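Local coordinates for putative exported protein (Peptoclostridium difficile, PDB 5TTA) that is of unknown function but is probably exported from the cell and carries a DUF5780 domain, a family grouped with the E-set beta-sandwich folds, at residues A71-E76 / M168-A173; E76-A81 / S224-W229; V210-F215 / V220-A225. All coordinates share one frame; numbering follows the deposited sequence.

Overall arrangement
All three interactions lie in the DUF5780 region and gather around two neighbouring antiparallel strands, 72-82 and 205-215. Interactions 1 and 2 use successive parts of strand 72-82 and meet at Glu76; their centres are about 21 Å apart. The first brings helix 156-175 to the start of the strand, the second helix 226-233 to its later half. Interaction 3, about 14 Å from the centre of interaction 1 and 10 Å from that of interaction 2, is the hairpin that adds strand 220-222 beside 205-215 and leads straight into helix 226-233. Along the chain interaction 1 closes before interaction 3 opens, interaction 2 ends with interaction 3, and later helices return to one early strand.

Interaction 1: A71-E76 / M168-A173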
# COMPACT_ATOMS: atom_id res chain seq x y z
N ALA A 71 -12.34 -16.83 10.05
CA ALA A 71 -11.04 -16.18 10.18
C ALA A 71 -11.20 -14.73 10.63
O ALA A 71 -12.08 -14.02 10.15
CB ALA A 71 -10.30 -16.24 8.86
N ILE A 72 -10.32 -14.29 11.52
CA ILE A 72 -10.39 -12.95 12.11
C ILE A 72 -9.34 -12.06 11.45
O ILE A 72 -8.13 -12.27 11.61
CB ILE A 72 -10.22 -13.00 13.63
CG1 ILE A 72 -11.48 -13.61 14.28
CG2 ILE A 72 -9.92 -11.59 14.21
CD1 ILE A 72 -11.31 -14.01 15.73
N MSE A 73 -9.79 -11.05 10.70
CA MSE A 73 -8.87 -10.18 9.98
C MSE A 73 -8.47 -8.94 10.77
O MSE A 73 -7.43 -8.36 10.47
CB MSE A 73 -9.46 -9.77 8.62
CG MSE A 73 -10.38 -8.58 8.62
SE MSE A 73 -11.04 -8.21 6.80
CE MSE A 73 -9.41 -7.66 6.03
N ASP A 74 -9.26 -8.52 11.77
CA ASP A 74 -8.88 -7.37 12.59
C ASP A 74 -9.53 -7.51 13.96
O ASP A 74 -10.48 -8.26 14.15
CB ASP A 74 -9.28 -6.03 11.90
CG ASP A 74 -8.53 -4.81 12.47
OD1 ASP A 74 -7.59 -4.95 13.28
OD2 ASP A 74 -8.89 -3.68 12.09
N TYR A 75 -8.95 -6.83 14.95
CA TYR A 75 -9.55 -6.82 16.28
C TYR A 75 -9.21 -5.50 16.95
O TYR A 75 -8.33 -4.77 16.50
CB TYR A 75 -9.10 -8.02 17.16
CG TYR A 75 -7.60 -8.12 17.41
CD1 TYR A 75 -6.90 -7.11 18.09
CD2 TYR A 75 -6.89 -9.26 17.03
CE1 TYR A 75 -5.54 -7.21 18.33
CE2 TYR A 75 -5.54 -9.37 17.28
CZ TYR A 75 -4.87 -8.35 17.93
OH TYR A 75 -3.51 -8.48 18.16
N GLU A 76 -9.94 -5.19 18.01
CA GLU A 76 -9.58 -4.13 18.94
C GLU A 76 -9.63 -4.74 20.33
O GLU A 76 -10.66 -5.30 20.73
CB GLU A 76 -10.52 -2.92 18.83
CG GLU A 76 -10.48 -2.31 17.44
CD GLU A 76 -11.38 -1.09 17.27
OE1 GLU A 76 -11.39 -0.52 16.16
OE2 GLU A 76 -12.07 -0.70 18.25
N MSE A 168 -6.47 -3.76 -1.84
CA MSE A 168 -5.22 -4.49 -1.62
C MSE A 168 -4.84 -4.57 -0.14
O MSE A 168 -4.38 -5.62 0.33
CB MSE A 168 -4.09 -3.85 -2.42
CG MSE A 168 -4.13 -4.19 -3.90
SE MSE A 168 -4.26 -6.12 -4.21
CE MSE A 168 -6.21 -6.29 -4.41
N GLU A 169 -5.06 -3.49 0.60
CA GLU A 169 -4.87 -3.51 2.04
C GLU A 169 -5.79 -4.54 2.69
O GLU A 169 -5.37 -5.33 3.53
CB GLU A 169 -5.11 -2.12 2.64
CG GLU A 169 -4.27 -1.83 3.87
CD GLU A 169 -2.80 -1.67 3.56
OE1 GLU A 169 -2.48 -1.09 2.50
OE2 GLU A 169 -1.96 -2.14 4.36
N LYS A 170 -7.06 -4.54 2.29
CA LYS A 170 -8.00 -5.52 2.83
C LYS A 170 -7.59 -6.94 2.46
O LYS A 170 -7.67 -7.85 3.30
CB LYS A 170 -9.42 -5.21 2.33
CG LYS A 170 -10.49 -6.09 2.93
CD LYS A 170 -11.89 -5.56 2.60
CE LYS A 170 -12.30 -5.86 1.16
NZ LYS A 170 -12.57 -7.31 0.94
N GLU A 171 -7.11 -7.17 1.23
CA GLU A 171 -6.74 -8.53 0.84
C GLU A 171 -5.52 -9.03 1.62
O GLU A 171 -5.48 -10.20 2.03
CB GLU A 171 -6.48 -8.62 -0.67
CG GLU A 171 -7.74 -8.75 -1.53
CD GLU A 171 -8.44 -10.11 -1.39
OE1 GLU A 171 -8.01 -10.94 -0.56
OE2 GLU A 171 -9.43 -10.35 -2.12
N TYR A 172 -4.52 -8.17 1.81
CA TYR A 172 -3.36 -8.54 2.62
C TYR A 172 -3.79 -8.92 4.03
O TYR A 172 -3.38 -9.97 4.56
CB TYR A 172 -2.36 -7.39 2.64
CG TYR A 172 -1.21 -7.54 3.62
CD1 TYR A 172 -0.03 -8.18 3.24
CD2 TYR A 172 -1.30 -7.03 4.91
CE1 TYR A 172 1.04 -8.31 4.14
CE2 TYR A 172 -0.24 -7.16 5.81
CZ TYR A 172 0.92 -7.79 5.42
OH TYR A 172 1.96 -7.92 6.31
N ALA A 173 -4.65 -8.11 4.65
CA ALA A 173 -5.13 -8.41 5.99
C ALA A 173 -5.90 -9.72 6.03
O ALA A 173 -5.80 -10.47 7.01
CB ALA A 173 -6.00 -7.25 6.50
O HOH W 1 -5.19 -9.41 9.47
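A single ordered water bridges Met73 and Ala173, donating to the backbone oxygens Met73 O and Ala173 O, each 2.7 Å from the water oxygen. Both of its hydrogens are spent on joining strand 72-82 to the last turns of helix 156-175. The direct touch belongs to the terminal methyl of Met73, a selenomethionine. Its CE lies 3.5 Å from Ala173 CB, tighter than usual for two carbons, and 3.6 Å from Lys170 CG, while Lys170 O is 3.2 Å from the same CE. The methyl therefore rests on the helix between two residues one turn apart. A turn about the CG-SE bond (chi3 -68°), after an anti chi2, brings it there. Met73 and Asp74 together face Thr214 of strand 205-215 in a classic beta bulge, an irregularity in the pairing of the two strands at the point where the helix approaches, and the CB of Met73 points toward that helix. Next along the strand, Asp74 OD1 accepts from Tyr75 N at 2.9 Å, with the donor 46° above the carboxylate plane. The same oxygen also takes the backbone N of Met137, and Asp74 OD2 forms a salt bridge with Arg135.

Interaction 2: E76-A81 / S224-W229; sequences EITCLA and SAYENW
Near-identical first torsions send Tyr226 and Trp229 from helix 226-233 to strand 72-82: each holds CG anti to its own backbone N (chi1 175° and 174°), and, one turn apart, the phenol reaches Thr78 and the indole reaches both Thr78 and Leu80. On the strand, Thr78 keeps OG1 beside its backbone N (chi1 -64°), which presents the hydroxyl to the phenol. Thr78 OG1 and Tyr226 OH are hydrogen-bonded at 2.6 Å, and either may be the donor. The two side chains cross at about a right angle, with Thr78 CB at the ring edge in its plane, 3.7 Å from Tyr226 CE1.

Trp229 brings the far corner of its six-membered ring. Its CH2 atom lies 3.6 Å from Leu80 CD1, the two side chains coming from opposite directions, and Thr78 CG2 stands 3.9 Å from Trp229 CZ3. Thr78 O is also 3.6 Å from Trp229 CH2, an oblique approach to the indole. At its other end the indole is anchored by Trp229 NE1 bonding to the hydroxyl of Tyr246, and its ring also meets Phe233. The helix thus covers the sheet face carrying Thr78 and Leu80, whereas Ile77 and Cys79 turn away from it and touch strand 58-66. Because Thr78 OG1 also bonds to Thr133 OG1 on strand 131-135, the three hydroxyls of Tyr226, Thr78 and Thr133 form a continuous chain: the buried hydroxyls of Thr78 and Tyr226 have polar partners, which probably offsets the cost of burying them beside the apolar Leu80-Trp229 contact.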
# COMPACT_ATOMS: atom_id res chain seq x y z
N GLU A 76 -9.94 -5.19 18.01
CA GLU A 76 -9.58 -4.13 18.94
C GLU A 76 -9.63 -4.74 20.33
O GLU A 76 -10.66 -5.30 20.73
CB GLU A 76 -10.52 -2.92 18.83
CG GLU A 76 -10.48 -2.31 17.44
CD GLU A 76 -11.38 -1.09 17.27
OE1 GLU A 76 -11.39 -0.52 16.16
OE2 GLU A 76 -12.07 -0.70 18.25
N ILE A 77 -8.53 -4.62 21.06
CA ILE A 77 -8.41 -5.22 22.39
C ILE A 77 -7.89 -4.15 23.34
O ILE A 77 -6.84 -3.56 23.09
CB ILE A 77 -7.48 -6.44 22.39
CG1 ILE A 77 -8.13 -7.59 21.62
CG2 ILE A 77 -7.19 -6.87 23.82
CD1 ILE A 77 -7.22 -8.84 21.53
N THR A 78 -8.64 -3.89 24.42
CA THR A 78 -8.27 -2.83 25.35
C THR A 78 -7.62 -3.45 26.57
O THR A 78 -8.12 -4.44 27.11
CB THR A 78 -9.48 -1.98 25.76
OG1 THR A 78 -10.01 -1.31 24.61
CG2 THR A 78 -9.07 -0.92 26.81
N CYS A 79 -6.51 -2.85 27.02
CA CYS A 79 -5.82 -3.29 28.22
C CYS A 79 -5.77 -2.18 29.27
O CYS A 79 -5.76 -0.99 28.95
CB CYS A 79 -4.38 -3.71 27.94
SG CYS A 79 -4.24 -5.11 26.78
N LEU A 80 -5.69 -2.63 30.52
CA LEU A 80 -5.57 -1.84 31.73
C LEU A 80 -4.45 -2.45 32.55
O LEU A 80 -4.21 -3.66 32.47
CB LEU A 80 -6.88 -1.86 32.53
CG LEU A 80 -8.08 -1.34 31.75
CD1 LEU A 80 -9.36 -1.55 32.62
CD2 LEU A 80 -7.91 0.15 31.49
N ALA A 81 -3.75 -1.62 33.32
CA ALA A 81 -2.57 -2.06 34.05
C ALA A 81 -2.69 -1.70 35.52
O ALA A 81 -3.23 -0.66 35.87
CB ALA A 81 -1.29 -1.43 33.46
N SER A 224 -20.88 -6.43 23.49
CA SER A 224 -21.87 -5.60 24.16
C SER A 224 -21.54 -5.36 25.63
O SER A 224 -22.02 -4.38 26.21
CB SER A 224 -23.27 -6.20 23.98
OG SER A 224 -23.37 -7.52 24.51
N ALA A 225 -20.70 -6.21 26.23
CA ALA A 225 -20.28 -6.02 27.62
C ALA A 225 -19.11 -5.06 27.76
O ALA A 225 -18.73 -4.73 28.90
CB ALA A 225 -19.91 -7.37 28.23
N TYR A 226 -18.51 -4.60 26.66
CA TYR A 226 -17.28 -3.81 26.74
C TYR A 226 -17.46 -2.51 27.52
O TYR A 226 -16.60 -2.14 28.33
CB TYR A 226 -16.75 -3.52 25.34
CG TYR A 226 -15.54 -2.61 25.36
CD1 TYR A 226 -14.27 -3.12 25.62
CD2 TYR A 226 -15.66 -1.26 25.06
CE1 TYR A 226 -13.16 -2.29 25.63
CE2 TYR A 226 -14.56 -0.43 25.07
CZ TYR A 226 -13.31 -0.95 25.35
OH TYR A 226 -12.22 -0.12 25.34
N GLU A 227 -18.51 -1.75 27.24
CA GLU A 227 -18.59 -0.44 27.88
C GLU A 227 -18.67 -0.59 29.39
O GLU A 227 -18.02 0.16 30.13
CB GLU A 227 -19.77 0.37 27.35
CG GLU A 227 -19.51 1.02 25.99
CD GLU A 227 -18.22 1.84 25.94
OE1 GLU A 227 -17.52 1.80 24.90
OE2 GLU A 227 -17.90 2.54 26.94
N ASN A 228 -19.43 -1.59 29.86
CA ASN A 228 -19.54 -1.86 31.29
C ASN A 228 -18.19 -2.24 31.88
O ASN A 228 -17.84 -1.80 32.98
CB ASN A 228 -20.53 -3.01 31.56
CG ASN A 228 -21.96 -2.65 31.22
OD1 ASN A 228 -22.33 -1.48 31.15
ND2 ASN A 228 -22.78 -3.68 31.00
N TRP A 229 -17.44 -3.08 31.17
CA TRP A 229 -16.13 -3.50 31.65
C TRP A 229 -15.21 -2.29 31.82
O TRP A 229 -14.59 -2.10 32.87
CB TRP A 229 -15.54 -4.53 30.67
CG TRP A 229 -14.13 -4.96 30.95
CD1 TRP A 229 -13.73 -6.01 31.72
CD2 TRP A 229 -12.93 -4.34 30.47
NE1 TRP A 229 -12.35 -6.08 31.75
CE2 TRP A 229 -11.84 -5.08 30.97
CE3 TRP A 229 -12.67 -3.24 29.62
CZ2 TRP A 229 -10.50 -4.76 30.67
CZ3 TRP A 229 -11.36 -2.92 29.33
CH2 TRP A 229 -10.28 -3.68 29.85

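Interaction 3: V210-F215 / V220-A225; sequences VKQVTF and VWKNSA
Trp221 overlaps three apolar side chains of strand 210-215. Its CZ3 edge meets Val210 CG1 in the ring plane at 3.9 Å, the two side chains crossing at about a right angle, while its CB packs 3.9 Å from Phe215 CE2 and also touches a methyl of Val213. That methyl, Val213 CG2, in turn sits over one face of the Phe215 ring, offset toward its rim. With CG anti to the backbone N (chi1 175°), Trp221 sends its indole ahead along its own strand toward Asn223, whose N stands 3.8 Å above one ring face, near the rim.

The backbone beneath is an antiparallel hairpin, its strand axes at 165°. Val213 and Trp221 form a hydrogen-bonded pair, Val213 N reaching Trp221 O at 2.8 Å and Trp221 N reaching Val213 O at 2.9 Å. The flanking non-hydrogen-bonded pairs, Gln212 with Lys222 and Thr214 with Val220, turn to the other face; there the chains of Gln212 and Lys222 run side by side, and the Gln212 amide leans over Val220 CG1.

At the hairpin's end Asn223 works both ways. Its ND2 donates to Val210 O at 2.9 Å, a nearly straight bond (160°) lying in the carbonyl plane and in its own amide plane, and its backbone N donates to Lys211 O. Its OD1 accepts from Ala225 N, capping the turn that leads into helix 226-233.

On the side of strand 205-215 away from 220-222 runs strand 72-82, where Lys211 and Gln212 both face Glu76 in a classic beta bulge and Lys211 NZ forms a salt bridge with that glutamate. On the sheet face bearing Val213 and Trp221, Pro40 touches both as well as Phe215, and strand 41-50 brings Leu41 to Val213 and Ile43 to Val210.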
# COMPACT_ATOMS: atom_id res chain seq x y z
N VAL A 210 -11.77 -7.81 24.81
CA VAL A 210 -12.03 -7.63 23.39
C VAL A 210 -13.12 -6.58 23.23
O VAL A 210 -14.19 -6.70 23.84
CB VAL A 210 -12.47 -8.95 22.75
CG1 VAL A 210 -12.83 -8.72 21.28
CG2 VAL A 210 -11.37 -10.02 22.89
N LYS A 211 -12.84 -5.57 22.41
CA LYS A 211 -13.82 -4.52 22.12
C LYS A 211 -14.64 -4.89 20.90
O LYS A 211 -15.87 -4.83 20.92
CB LYS A 211 -13.09 -3.18 21.94
CG LYS A 211 -13.96 -1.96 21.59
CD LYS A 211 -13.10 -0.69 21.61
CE LYS A 211 -13.91 0.59 21.33
NZ LYS A 211 -14.18 0.77 19.88
N GLN A 212 -13.98 -5.32 19.83
CA GLN A 212 -14.67 -5.81 18.65
C GLN A 212 -13.70 -6.66 17.82
O GLN A 212 -12.49 -6.62 18.03
CB GLN A 212 -15.21 -4.66 17.80
CG GLN A 212 -14.15 -3.73 17.22
CD GLN A 212 -14.76 -2.75 16.21
OE1 GLN A 212 -15.60 -1.93 16.57
NE2 GLN A 212 -14.35 -2.86 14.95
N VAL A 213 -14.26 -7.39 16.86
CA VAL A 213 -13.44 -8.12 15.89
C VAL A 213 -14.09 -7.98 14.52
O VAL A 213 -15.30 -7.77 14.40
CB VAL A 213 -13.20 -9.62 16.20
CG1 VAL A 213 -12.73 -9.88 17.65
CG2 VAL A 213 -14.38 -10.47 15.83
N THR A 214 -13.26 -8.12 13.49
CA THR A 214 -13.71 -8.06 12.10
C THR A 214 -13.31 -9.36 11.43
O THR A 214 -12.13 -9.73 11.46
CB THR A 214 -13.07 -6.88 11.35
OG1 THR A 214 -13.34 -5.66 12.05
CG2 THR A 214 -13.62 -6.81 9.92
N PHE A 215 -14.28 -10.06 10.84
CA PHE A 215 -13.99 -11.34 10.18
C PHE A 215 -13.64 -11.12 8.71
O PHE A 215 -13.76 -10.01 8.17
CB PHE A 215 -15.19 -12.29 10.33
CG PHE A 215 -15.55 -12.60 11.76
CD1 PHE A 215 -14.82 -13.55 12.49
CD2 PHE A 215 -16.61 -11.98 12.38
CE1 PHE A 215 -15.15 -13.84 13.81
CE2 PHE A 215 -16.95 -12.27 13.70
CZ PHE A 215 -16.23 -13.20 14.41
N VAL A 220 -18.56 -7.47 11.39
CA VAL A 220 -17.97 -6.90 12.60
C VAL A 220 -18.80 -7.36 13.80
O VAL A 220 -20.02 -7.14 13.83
CB VAL A 220 -17.92 -5.36 12.54
CG1 VAL A 220 -17.35 -4.76 13.84
CG2 VAL A 220 -17.10 -4.91 11.31
N TRP A 221 -18.15 -8.02 14.76
CA TRP A 221 -18.75 -8.38 16.04
C TRP A 221 -18.27 -7.40 17.10
O TRP A 221 -17.06 -7.16 17.23
CB TRP A 221 -18.39 -9.81 16.43
CG TRP A 221 -18.88 -10.20 17.80
CD1 TRP A 221 -20.10 -10.79 18.11
CD2 TRP A 221 -18.18 -10.07 19.04
NE1 TRP A 221 -20.18 -11.00 19.46
CE2 TRP A 221 -19.02 -10.58 20.05
CE3 TRP A 221 -16.93 -9.57 19.39
CZ2 TRP A 221 -18.65 -10.60 21.40
CZ3 TRP A 221 -16.56 -9.61 20.73
CH2 TRP A 221 -17.41 -10.11 21.71
N LYS A 222 -19.20 -6.82 17.83
CA LYS A 222 -18.88 -5.90 18.91
C LYS A 222 -19.27 -6.51 20.24
O LYS A 222 -20.32 -7.15 20.36
CB LYS A 222 -19.60 -4.56 18.74
CG LYS A 222 -19.10 -3.76 17.59
CD LYS A 222 -19.86 -2.45 17.47
CE LYS A 222 -19.56 -1.77 16.16
NZ LYS A 222 -20.22 -0.44 16.10
N ASN A 223 -18.41 -6.32 21.24
CA ASN A 223 -18.64 -6.87 22.57
C ASN A 223 -19.63 -5.97 23.33
O ASN A 223 -19.28 -4.87 23.75
CB ASN A 223 -17.32 -6.99 23.32
CG ASN A 223 -17.46 -7.73 24.62
OD1 ASN A 223 -18.57 -8.10 25.01
ND2 ASN A 223 -16.34 -7.98 25.28
N SER A 224 -20.88 -6.43 23.49
CA SER A 224 -21.87 -5.60 24.16
C SER A 224 -21.54 -5.36 25.63
O SER A 224 -22.02 -4.38 26.21
CB SER A 224 -23.27 -6.20 23.98
OG SER A 224 -23.37 -7.52 24.51
N ALA A 225 -20.70 -6.21 26.23
CA ALA A 225 -20.28 -6.02 27.62
C ALA A 225 -19.11 -5.06 27.76
O ALA A 225 -18.73 -4.73 28.90
CB ALA A 225 -19.91 -7.37 28.23